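VlsE1 (Borreliella burgdorferi, PDB 1L8W) serves as a variable surface antigen, probably a lipoprotein of the outer membrane, whose antigenic variation is thought to help the spirochaete evade the host immune response. Local coordinates at residues D56-K59 and S60-K63; K75-T78 and D79-L83; G162-E165 and I166-A170; A231-A234 and E235-G238; I320-A323 and V324-G327. All blocks are in the same frame, centred on the assembly; numbering follows the deposited sequence.

Contact 1: D56-K59 and S60-K63; sequences DPKK and SDVK
Asp61 reaches back from the start of helix 59-80 to the backbone of Lys58, three residues earlier. Its CB is already close, 3.1 Å from Lys58 O. CG moves on toward the amide and lies 3.6 Å from Lys58 N. The branch that ends in OD2 does the binding. Lys58 N donates to OD2 at 2.6 Å, and the bond is almost straight, with an N-H...O angle of 177°. The amide meets this oxygen on its anti side, slightly out of the carboxylate plane. The first torsion explains the reach. CG sits beside the Asp61 backbone N and opposite its carbonyl carbon (chi1 -74°), which turns the carboxylate back toward the preceding loop. OD2 also comes within 3.4 Å of Pro57 CA.

Asp61 thus supplies one arm of a capping box, accepting from the amide of Lys58 at the helix start. The side chain of Lys58 has no acceptor for the reciprocal arm. A backbone bond runs the other way instead, from Asp61 N to Lys58 O at 2.9 Å. Lys54 adds a salt bridge to OD2, so this oxygen is gripped twice.

Around this turn, Ser60 OG touches Lys58 CB at 3.5 Å. Val62 CB packs 3.2 Å from Lys59 O, which also accepts a weak bond from Val62 N. The long chain of Lys59 leaves the turn, and its NZ bonds to the carbonyl oxygens of Gly280, Ala282 and Gly285.

Contact 2: K75-T78 and D79-L83; sequences KTKT and DLNSL
Lys75 and Asp79 are joined twice, once firmly through the backbone and once weakly through their side chains. Asp79 N donates to Lys75 O at 2.9 Å. One residue on, Leu80 N bonds to Thr76 O at 3.0 Å. Asn81 N then bonds to Lys77 O at 3.1 Å. These bonds form the tight part of the contact, the last turn of helix 59-80. Leu80 is the buried residue here. Its CB packs 3.4 Å from Thr76 O, and its side chain rests on Ile111 and Val114 of helix 106-131.

The outer side is looser. Lys75 bends at chi2 and chi4, and this brings NZ round to Asp79 OD2 at 3.2 Å. The hydrogen bond within this salt bridge is weak, and the pair lies at an exposed surface. On another side of the helix, Lys77 crosses the Asn81 side chain at an angle, with Lys77 CG 3.3 Å from Asn81 ND2. Lys77 NZ has a long, weak ion pair with Asp119.

The chain leaves helical geometry at Asn81. Ser82 OG turns back and donates to Thr78 O at 2.8 Å. Its first torsion sets it between its own backbone N and carbonyl carbon (chi1 59°), facing the helix end. The hydroxyl gives Thr78 O a donor where the run of helical amides stops, while the exposed Lys75-Asp79 pair probably contributes only modestly to the stability of the turn.

Contact 3: G162-E165 and I166-A170; sequences GIKE and IVEAA
The closing turns of helix 153-170 set Ile163 against Val167 and Lys164 against Glu168, each pair four residues apart. The apolar pair meets through single methyls: Ile163 CG2 lies 4.1 Å from Val167 CG2. Val167 CG2 sits beside its own backbone N, with CG1 opposite that N (chi1 -179°). CG2 is thereby pressed to 3.0 Å from Ile163 O, a tight fit. Ile166 CG1 does much the same at Gly162 O, at 3.3 Å. Gly162 has no side chain, and the isoleucine lies against its carbonyl.

Regular backbone bonds hold the turns. Ile166 N donates to Gly162 O at 2.8 Å, Val167 N to Ile163 O at 3.0 Å, and Ala169 N to Glu165 O at 2.9 Å.

The helix is part of an elongated helical bundle, and its faces are shared out among neighbours. Ile163 and Val167 pack on Leu224 of helix 220-230. Ile166 turns to Ala124 and Val125 of helix 106-131 and to Ile320 of helix 294-333.

The charged pair lies on a more open side. Two kinks near the end of the Lys164 chain (chi3 83°, chi4 75°) turn its last bond along the helix toward the carboxylate. NZ stays 3.7 Å from Glu168 OE1, so this is a long salt bridge. Neither carboxylate oxygen is clearly preferred, since OE2 lies 3.8 Å from the same NZ. Lys164 NZ also has a long, weak ion pair with Asp232. Glu165 points another way, and its OE1 is hydrogen-bonded to Thr127 OG1 of helix 106-131.

Contact 4: A231-A234 and E235-G238; sequences ADAA and EQDG
The carboxylate of Glu235 is approached on one face by the backbone amide of Ala234. Ala234 N donates to OE2 at 2.9 Å, coming from above the plane, 51° out of it. The bond is bent, with an N-H...O angle of 142°. Ala234 CB lies on the same side but nearer the plane, at the OE2 edge and 3.4 Å from that oxygen. Ala233 CB stands farther above the same face, 4.2 Å from OE2. The bend at chi2 of Glu235 turns the chain back and brings the carboxylate to Ala234.

The second flat group is the amide of Gln236. Its orientation in the model is doubtful, so its N and O cannot be told apart with confidence. The amide end lies by the carbonyl of Ala231, with CD 3.9 Å from Ala231 O. The aliphatic part is surer: CG is 3.7 Å from Ala233 O.

The backbone turns sharply at Glu235. Gln236 N makes a weak bond to Ala234 O at 3.3 Å, as in an inverse gamma turn. The loop follows helix 220-230 at the surface. Ala231 touches Lys164 and Gln236 touches Lys157, both on helix 153-170, and Glu235 O bonds to Asn246 ND2.

With one bent bond and one weak bond, its own bonds hold the turn lightly, and Asn246 adds a hold from outside. The carboxylate of Glu235 supplies an acceptor for Ala234 N, as a backbone carbonyl would in a helix.

Contact 5: I320-A323 and V324-G327; sequences IGDA and VSSG
Asp322 O is gripped by two donors from the next turn. Ser325 OG donates to it at 2.6 Å, and Ser326 N at 3.0 Å. The two bonds differ in direction. The amide comes in almost head-on to the carbonyl and its N-H...O angle is 176°. The hydroxyl arrives from the flank, with a C=O...O angle of 108°. With chi1 at 60°, the hydroxyl of Ser325 is tucked back over the preceding turn, within reach of Asp322 O. A water donates to Asp322 OD1 at 3.0 Å and more weakly to Ser325 OG, so it bridges the two side chains on the exposed face.

This is a serine folded back on the carbonyl three residues earlier, inside the long helix 294-333. The helix runs on through both segments. Val324 N bonds to Ile320 O at 3.0 Å, and Ser325 N to Gly321 O at 3.2 Å.

The inner face is apolar. Val324 CG2 lies 3.4 Å from Ile320 O and 4.4 Å from Ile320 CG2, a loose methyl contact. Both residues look into the bundle. Val324 packs on Leu118 and Leu121 of helix 106-131. Ile320 meets Val69 and Leu73 of helix 59-80. The methyl of Ala323 packs on Ala170 at the end of helix 153-170.

Overall arrangement
All five contacts are local turns of one chain. Contacts 1 and 3 are partly buried; contacts 2, 4 and 5 lie at the surface. Contacts 1 and 2 share helix 59-80, one near its start and one at its end, with centres about 30 Å apart. Contacts 3 and 5 touch through apolar side chains, where Ile166 and Ala170 meet Ile320 and Ala323. Contact 3 also packs on contact 4, through Lys164 against Ala231 and Asp232. Contacts 3 and 5 rest mainly on regular helical bonds, with a serine hydroxyl added in contact 5. Contacts 1 and 2 add a carboxylate and a hydroxyl bonded to the backbone; contact 4, without helix, uses a carboxylate.

Contact 1: D56-K59 and S60-K63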
loop_
_atom_site.group_PDB
_atom_site.type_symbol
_atom_site.label_atom_id
_atom_site.label_comp_id
_atom_site.label_asym_id
_atom_site.label_seq_id
_atom_site.Cartn_x
_atom_site.Cartn_y
_atom_site.Cartn_z
ATOM N N ASP A 56 3.989 -13.604 9.301
ATOM C CA ASP A 56 4.187 -13.910 7.892
ATOM C C ASP A 56 2.990 -13.697 6.965
ATOM O O ASP A 56 2.614 -14.586 6.204
ATOM C CB ASP A 56 4.682 -15.353 7.764
ATOM C CG ASP A 56 5.751 -15.693 8.794
ATOM O OD1 ASP A 56 6.620 -14.830 9.050
ATOM O OD2 ASP A 56 5.728 -16.819 9.348
ATOM N N PRO A 57 2.384 -12.508 7.004
ATOM C CA PRO A 57 1.239 -12.265 6.124
ATOM C C PRO A 57 1.620 -12.387 4.651
ATOM O O PRO A 57 2.741 -12.062 4.242
ATOM C CB PRO A 57 0.795 -10.851 6.513
ATOM C CG PRO A 57 2.046 -10.229 7.054
ATOM C CD PRO A 57 2.665 -11.334 7.847
ATOM N N LYS A 58 0.680 -12.854 3.852
ATOM C CA LYS A 58 0.929 -13.043 2.436
ATOM C C LYS A 58 0.249 -11.987 1.581
ATOM O O LYS A 58 -0.691 -11.316 2.014
ATOM C CB LYS A 58 0.413 -14.417 2.002
ATOM C CG LYS A 58 0.867 -15.574 2.871
ATOM C CD LYS A 58 2.372 -15.755 2.808
ATOM C CE LYS A 58 2.769 -17.111 3.378
ATOM N NZ LYS A 58 4.220 -17.187 3.667
ATOM N N LYS A 59 0.735 -11.856 0.352
ATOM C CA LYS A 59 0.153 -10.931 -0.594
ATOM C C LYS A 59 -1.296 -11.376 -0.843
ATOM O O LYS A 59 -2.136 -10.577 -1.233
ATOM C CB LYS A 59 0.942 -10.957 -1.898
ATOM C CG LYS A 59 2.387 -10.469 -1.779
ATOM C CD LYS A 59 3.099 -10.617 -3.121
ATOM C CE LYS A 59 4.566 -10.179 -3.076
ATOM N NZ LYS A 59 4.729 -8.706 -2.860
ATOM N N SER A 60 -1.580 -12.658 -0.622
ATOM C CA SER A 60 -2.931 -13.176 -0.822
ATOM C C SER A 60 -3.856 -12.691 0.307
ATOM O O SER A 60 -5.067 -12.579 0.122
ATOM C CB SER A 60 -2.914 -14.712 -0.885
ATOM O OG SER A 60 -2.546 -15.277 0.358
ATOM N N ASP A 61 -3.273 -12.400 1.467
ATOM C CA ASP A 61 -4.036 -11.895 2.599
ATOM C C ASP A 61 -4.575 -10.508 2.243
ATOM O O ASP A 61 -5.625 -10.090 2.749
ATOM C CB ASP A 61 -3.160 -11.789 3.851
ATOM C CG ASP A 61 -2.861 -13.135 4.467
ATOM O OD1 ASP A 61 -3.815 -13.914 4.663
ATOM O OD2 ASP A 61 -1.680 -13.416 4.755
ATOM N N VAL A 62 -3.857 -9.813 1.363
ATOM C CA VAL A 62 -4.250 -8.482 0.927
ATOM C C VAL A 62 -5.546 -8.559 0.123
ATOM O O VAL A 62 -6.436 -7.717 0.257
ATOM C CB VAL A 62 -3.141 -7.831 0.053
ATOM C CG1 VAL A 62 -3.602 -6.467 -0.456
ATOM C CG2 VAL A 62 -1.861 -7.696 0.862
ATOM N N LYS A 63 -5.645 -9.583 -0.713
ATOM C CA LYS A 63 -6.830 -9.775 -1.525
ATOM C C LYS A 63 -7.985 -10.102 -0.593
ATOM O O LYS A 63 -9.082 -9.546 -0.720
ATOM C CB LYS A 63 -6.607 -10.914 -2.522
ATOM C CG LYS A 63 -7.713 -11.083 -3.563
ATOM C CD LYS A 63 -7.418 -12.280 -4.451
ATOM C CE LYS A 63 -8.451 -12.439 -5.546
ATOM N NZ LYS A 63 -8.389 -11.327 -6.517
#

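Contact 2: K75-T78 and D79-L83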
loop_
_atom_site.group_PDB
_atom_site.type_symbol
_atom_site.label_atom_id
_atom_site.label_comp_id
_atom_site.label_asym_id
_atom_site.label_seq_id
_atom_site.Cartn_x
_atom_site.Cartn_y
_atom_site.Cartn_z
ATOM N N LYS A 75 -23.267 -5.780 2.512
ATOM C CA LYS A 75 -24.284 -6.083 3.505
ATOM C C LYS A 75 -24.856 -4.805 4.112
ATOM O O LYS A 75 -26.073 -4.661 4.271
ATOM C CB LYS A 75 -23.703 -6.960 4.611
ATOM C CG LYS A 75 -24.743 -7.345 5.625
ATOM C CD LYS A 75 -24.481 -8.696 6.237
ATOM C CE LYS A 75 -25.784 -9.245 6.815
ATOM N NZ LYS A 75 -26.491 -8.236 7.663
ATOM N N THR A 76 -23.969 -3.880 4.463
ATOM C CA THR A 76 -24.398 -2.607 5.022
ATOM C C THR A 76 -25.327 -1.909 4.023
ATOM O O THR A 76 -26.322 -1.310 4.414
ATOM C CB THR A 76 -23.180 -1.698 5.333
ATOM O OG1 THR A 76 -22.563 -2.128 6.554
ATOM C CG2 THR A 76 -23.609 -0.248 5.464
ATOM N N LYS A 77 -25.007 -1.990 2.733
ATOM C CA LYS A 77 -25.846 -1.357 1.720
ATOM C C LYS A 77 -27.231 -2.001 1.647
ATOM O O LYS A 77 -28.229 -1.317 1.419
ATOM C CB LYS A 77 -25.182 -1.421 0.348
ATOM C CG LYS A 77 -26.013 -0.756 -0.756
ATOM C CD LYS A 77 -25.280 -0.756 -2.082
ATOM C CE LYS A 77 -26.061 -0.006 -3.151
ATOM N NZ LYS A 77 -27.341 -0.683 -3.502
ATOM N N THR A 78 -27.287 -3.317 1.823
ATOM C CA THR A 78 -28.563 -4.032 1.798
ATOM C C THR A 78 -29.411 -3.604 3.007
ATOM O O THR A 78 -30.584 -3.244 2.865
ATOM C CB THR A 78 -28.353 -5.569 1.867
ATOM O OG1 THR A 78 -27.571 -6.005 0.746
ATOM C CG2 THR A 78 -29.693 -6.290 1.870
ATOM N N ASP A 79 -28.809 -3.640 4.193
ATOM C CA ASP A 79 -29.518 -3.266 5.413
ATOM C C ASP A 79 -30.009 -1.825 5.364
ATOM O O ASP A 79 -31.011 -1.481 5.977
ATOM C CB ASP A 79 -28.627 -3.475 6.642
ATOM C CG ASP A 79 -28.132 -4.910 6.771
ATOM O OD1 ASP A 79 -28.800 -5.827 6.236
ATOM O OD2 ASP A 79 -27.081 -5.122 7.418
ATOM N N LEU A 80 -29.311 -0.987 4.615
ATOM C CA LEU A 80 -29.697 0.408 4.497
ATOM C C LEU A 80 -30.923 0.551 3.601
ATOM O O LEU A 80 -31.870 1.263 3.931
ATOM C CB LEU A 80 -28.542 1.215 3.912
ATOM C CG LEU A 80 -28.782 2.715 3.827
ATOM C CD1 LEU A 80 -28.906 3.271 5.233
ATOM C CD2 LEU A 80 -27.645 3.385 3.079
ATOM N N ASN A 81 -30.894 -0.132 2.461
ATOM C CA ASN A 81 -31.996 -0.083 1.509
ATOM C C ASN A 81 -33.158 -0.966 1.922
ATOM O O ASN A 81 -34.050 -1.239 1.119
ATOM C CB ASN A 81 -31.514 -0.517 0.130
ATOM C CG ASN A 81 -30.468 0.406 -0.432
ATOM O OD1 ASN A 81 -30.715 1.598 -0.627
ATOM N ND2 ASN A 81 -29.285 -0.136 -0.698
ATOM N N SER A 82 -33.148 -1.424 3.167
ATOM C CA SER A 82 -34.219 -2.277 3.652
ATOM C C SER A 82 -34.774 -1.736 4.961
ATOM O O SER A 82 -34.964 -2.477 5.925
ATOM C CB SER A 82 -33.706 -3.704 3.842
ATOM O OG SER A 82 -32.633 -3.732 4.761
ATOM N N LEU A 83 -35.030 -0.432 4.984
ATOM C CA LEU A 83 -35.577 0.223 6.168
ATOM C C LEU A 83 -37.070 0.509 5.980
ATOM O O LEU A 83 -37.869 0.294 6.896
ATOM C CB LEU A 83 -34.823 1.531 6.447
ATOM C CG LEU A 83 -33.316 1.447 6.721
ATOM C CD1 LEU A 83 -32.733 2.850 6.809
ATOM C CD2 LEU A 83 -33.059 0.678 8.010
#

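Contact 3: G162-E165 and I166-A170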
loop_
_atom_site.group_PDB
_atom_site.type_symbol
_atom_site.label_atom_id
_atom_site.label_comp_id
_atom_site.label_asym_id
_atom_site.label_seq_id
_atom_site.Cartn_x
_atom_site.Cartn_y
_atom_site.Cartn_z
ATOM N N GLY A 162 -6.904 1.495 -7.251
ATOM C CA GLY A 162 -7.994 1.072 -6.394
ATOM C C GLY A 162 -7.986 1.932 -5.147
ATOM O O GLY A 162 -9.017 2.452 -4.728
ATOM N N ILE A 163 -6.803 2.082 -4.559
ATOM C CA ILE A 163 -6.639 2.891 -3.358
ATOM C C ILE A 163 -7.037 4.344 -3.613
ATOM O O ILE A 163 -7.683 4.964 -2.776
ATOM C CB ILE A 163 -5.190 2.823 -2.848
ATOM C CG1 ILE A 163 -4.899 1.408 -2.349
ATOM C CG2 ILE A 163 -4.972 3.852 -1.746
ATOM C CD1 ILE A 163 -3.549 1.242 -1.706
ATOM N N LYS A 164 -6.661 4.886 -4.768
ATOM C CA LYS A 164 -7.040 6.257 -5.096
ATOM C C LYS A 164 -8.567 6.360 -5.170
ATOM O O LYS A 164 -9.161 7.304 -4.640
ATOM C CB LYS A 164 -6.433 6.696 -6.433
ATOM C CG LYS A 164 -6.858 8.115 -6.846
ATOM C CD LYS A 164 -6.019 8.662 -7.994
ATOM C CE LYS A 164 -6.524 8.193 -9.344
ATOM N NZ LYS A 164 -7.773 8.897 -9.761
ATOM N N GLU A 165 -9.201 5.388 -5.823
ATOM C CA GLU A 165 -10.659 5.374 -5.948
ATOM C C GLU A 165 -11.324 5.272 -4.580
ATOM O O GLU A 165 -12.340 5.920 -4.315
ATOM C CB GLU A 165 -11.103 4.208 -6.838
ATOM C CG GLU A 165 -11.141 4.542 -8.338
ATOM C CD GLU A 165 -11.051 3.315 -9.237
ATOM O OE1 GLU A 165 -11.619 2.258 -8.888
ATOM O OE2 GLU A 165 -10.417 3.415 -10.312
ATOM N N ILE A 166 -10.749 4.457 -3.704
ATOM C CA ILE A 166 -11.310 4.295 -2.372
ATOM C C ILE A 166 -11.271 5.623 -1.623
ATOM O O ILE A 166 -12.275 6.074 -1.080
ATOM C CB ILE A 166 -10.523 3.254 -1.565
ATOM C CG1 ILE A 166 -10.848 1.842 -2.071
ATOM C CG2 ILE A 166 -10.846 3.403 -0.089
ATOM C CD1 ILE A 166 -10.018 0.745 -1.412
ATOM N N VAL A 167 -10.094 6.243 -1.621
ATOM C CA VAL A 167 -9.879 7.513 -0.941
ATOM C C VAL A 167 -10.757 8.636 -1.487
ATOM O O VAL A 167 -11.259 9.453 -0.723
ATOM C CB VAL A 167 -8.386 7.933 -1.026
ATOM C CG1 VAL A 167 -8.168 9.263 -0.291
ATOM C CG2 VAL A 167 -7.505 6.831 -0.418
ATOM N N GLU A 168 -10.948 8.680 -2.804
ATOM C CA GLU A 168 -11.784 9.721 -3.398
ATOM C C GLU A 168 -13.258 9.472 -3.071
ATOM O O GLU A 168 -13.993 10.400 -2.728
ATOM C CB GLU A 168 -11.588 9.780 -4.918
ATOM C CG GLU A 168 -10.130 9.900 -5.339
ATOM C CD GLU A 168 -9.943 10.325 -6.791
ATOM O OE1 GLU A 168 -10.659 9.803 -7.675
ATOM O OE2 GLU A 168 -9.061 11.176 -7.043
ATOM N N ALA A 169 -13.684 8.215 -3.172
ATOM C CA ALA A 169 -15.068 7.853 -2.879
ATOM C C ALA A 169 -15.456 8.346 -1.490
ATOM O O ALA A 169 -16.601 8.742 -1.258
ATOM C CB ALA A 169 -15.242 6.343 -2.959
ATOM N N ALA A 170 -14.493 8.321 -0.574
ATOM C CA ALA A 170 -14.716 8.758 0.799
ATOM C C ALA A 170 -14.196 10.168 1.044
ATOM O O ALA A 170 -14.409 10.731 2.114
ATOM C CB ALA A 170 -14.040 7.794 1.760
#

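Contact 4: A231-A234 and E235-G238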
loop_
_atom_site.group_PDB
_atom_site.type_symbol
_atom_site.label_atom_id
_atom_site.label_comp_id
_atom_site.label_asym_id
_atom_site.label_seq_id
_atom_site.Cartn_x
_atom_site.Cartn_y
_atom_site.Cartn_z
ATOM N N ALA A 231 -0.762 7.499 -7.905
ATOM C CA ALA A 231 -1.716 6.977 -8.879
ATOM C C ALA A 231 -2.085 8.014 -9.933
ATOM O O ALA A 231 -2.555 7.668 -11.017
ATOM C CB ALA A 231 -2.981 6.491 -8.166
ATOM N N ASP A 232 -1.872 9.287 -9.613
ATOM C CA ASP A 232 -2.193 10.364 -10.537
ATOM C C ASP A 232 -1.012 10.784 -11.407
ATOM O O ASP A 232 -1.171 11.578 -12.329
ATOM C CB ASP A 232 -2.744 11.563 -9.763
ATOM C CG ASP A 232 -4.168 11.337 -9.284
ATOM O OD1 ASP A 232 -5.076 11.316 -10.141
ATOM O OD2 ASP A 232 -4.384 11.163 -8.061
ATOM N N ALA A 233 0.168 10.245 -11.124
ATOM C CA ALA A 233 1.354 10.567 -11.912
ATOM C C ALA A 233 1.151 10.077 -13.344
ATOM O O ALA A 233 0.244 9.292 -13.620
ATOM C CB ALA A 233 2.592 9.906 -11.301
ATOM N N ALA A 234 1.997 10.538 -14.254
ATOM C CA ALA A 234 1.890 10.139 -15.649
ATOM C C ALA A 234 2.945 9.106 -16.000
ATOM O O ALA A 234 2.732 8.266 -16.878
ATOM C CB ALA A 234 2.032 11.354 -16.547
ATOM N N GLU A 235 4.078 9.168 -15.307
ATOM C CA GLU A 235 5.185 8.247 -15.542
ATOM C C GLU A 235 5.111 7.090 -14.549
ATOM O O GLU A 235 5.945 6.981 -13.645
ATOM C CB GLU A 235 6.521 8.979 -15.374
ATOM C CG GLU A 235 6.433 10.502 -15.514
ATOM C CD GLU A 235 5.779 11.172 -14.305
ATOM O OE1 GLU A 235 6.381 11.145 -13.210
ATOM O OE2 GLU A 235 4.664 11.721 -14.445
ATOM N N GLN A 236 4.121 6.218 -14.735
ATOM C CA GLN A 236 3.924 5.089 -13.841
ATOM C C GLN A 236 4.599 3.784 -14.211
ATOM O O GLN A 236 4.308 2.754 -13.606
ATOM C CB GLN A 236 2.433 4.828 -13.642
ATOM C CG GLN A 236 1.713 5.978 -12.983
ATOM C CD GLN A 236 0.332 5.605 -12.519
ATOM O OE1 GLN A 236 -0.482 6.475 -12.205
ATOM N NE2 GLN A 236 0.055 4.304 -12.460
ATOM N N ASP A 237 5.497 3.807 -15.186
ATOM C CA ASP A 237 6.185 2.574 -15.551
ATOM C C ASP A 237 7.430 2.378 -14.694
ATOM O O ASP A 237 8.008 3.341 -14.187
ATOM C CB ASP A 237 6.554 2.569 -17.037
ATOM C CG ASP A 237 6.052 1.319 -17.746
ATOM O OD1 ASP A 237 6.542 0.211 -17.424
ATOM O OD2 ASP A 237 5.151 1.440 -18.609
ATOM N N GLY A 238 7.829 1.119 -14.535
ATOM C CA GLY A 238 8.989 0.787 -13.727
ATOM C C GLY A 238 10.287 1.480 -14.104
ATOM O O GLY A 238 10.606 1.634 -15.285
#

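Contact 5: I320-A323 and V324-G327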
loop_
_atom_site.group_PDB
_atom_site.type_symbol
_atom_site.label_atom_id
_atom_site.label_comp_id
_atom_site.label_asym_id
_atom_site.label_seq_id
_atom_site.Cartn_x
_atom_site.Cartn_y
_atom_site.Cartn_z
ATOM N N ILE A 320 -12.536 4.405 5.496
ATOM C CA ILE A 320 -13.820 3.831 5.114
ATOM C C ILE A 320 -14.779 3.838 6.296
ATOM O O ILE A 320 -15.939 4.239 6.166
ATOM C CB ILE A 320 -13.630 2.387 4.590
ATOM C CG1 ILE A 320 -12.927 2.434 3.231
ATOM C CG2 ILE A 320 -14.973 1.669 4.496
ATOM C CD1 ILE A 320 -12.564 1.085 2.675
ATOM N N GLY A 321 -14.288 3.408 7.453
ATOM C CA GLY A 321 -15.116 3.369 8.648
ATOM C C GLY A 321 -15.773 4.701 8.970
ATOM O O GLY A 321 -16.931 4.747 9.392
ATOM N N ASP A 322 -15.036 5.792 8.774
ATOM C CA ASP A 322 -15.578 7.114 9.042
ATOM C C ASP A 322 -16.525 7.569 7.942
ATOM O O ASP A 322 -17.570 8.147 8.221
ATOM C CB ASP A 322 -14.456 8.140 9.204
ATOM C CG ASP A 322 -13.623 7.901 10.449
ATOM O OD1 ASP A 322 -14.190 7.526 11.500
ATOM O OD2 ASP A 322 -12.395 8.106 10.379
ATOM N N ALA A 323 -16.160 7.318 6.689
ATOM C CA ALA A 323 -17.009 7.713 5.565
ATOM C C ALA A 323 -18.420 7.150 5.743
ATOM O O ALA A 323 -19.415 7.852 5.548
ATOM C CB ALA A 323 -16.410 7.216 4.255
ATOM N N VAL A 324 -18.491 5.880 6.125
ATOM C CA VAL A 324 -19.760 5.193 6.331
ATOM C C VAL A 324 -20.508 5.725 7.545
ATOM O O VAL A 324 -21.705 6.006 7.471
ATOM C CB VAL A 324 -19.536 3.661 6.497
ATOM C CG1 VAL A 324 -20.826 2.972 6.908
ATOM C CG2 VAL A 324 -19.032 3.073 5.194
ATOM N N SER A 325 -19.802 5.865 8.663
ATOM C CA SER A 325 -20.415 6.358 9.894
ATOM C C SER A 325 -21.089 7.718 9.701
ATOM O O SER A 325 -22.255 7.894 10.054
ATOM C CB SER A 325 -19.366 6.458 11.000
ATOM O OG SER A 325 -18.334 7.353 10.626
ATOM N N SER A 326 -20.353 8.673 9.140
ATOM C CA SER A 326 -20.892 10.007 8.907
ATOM C C SER A 326 -22.055 9.947 7.923
ATOM O O SER A 326 -22.934 10.807 7.935
ATOM C CB SER A 326 -19.801 10.949 8.374
ATOM O OG SER A 326 -19.399 10.602 7.061
ATOM N N GLY A 327 -22.053 8.929 7.067
ATOM C CA GLY A 327 -23.129 8.779 6.108
ATOM C C GLY A 327 -24.363 8.253 6.817
ATOM O O GLY A 327 -25.471 8.748 6.616
HETATM O O HOH W 1 -16.316 9.634 11.960
#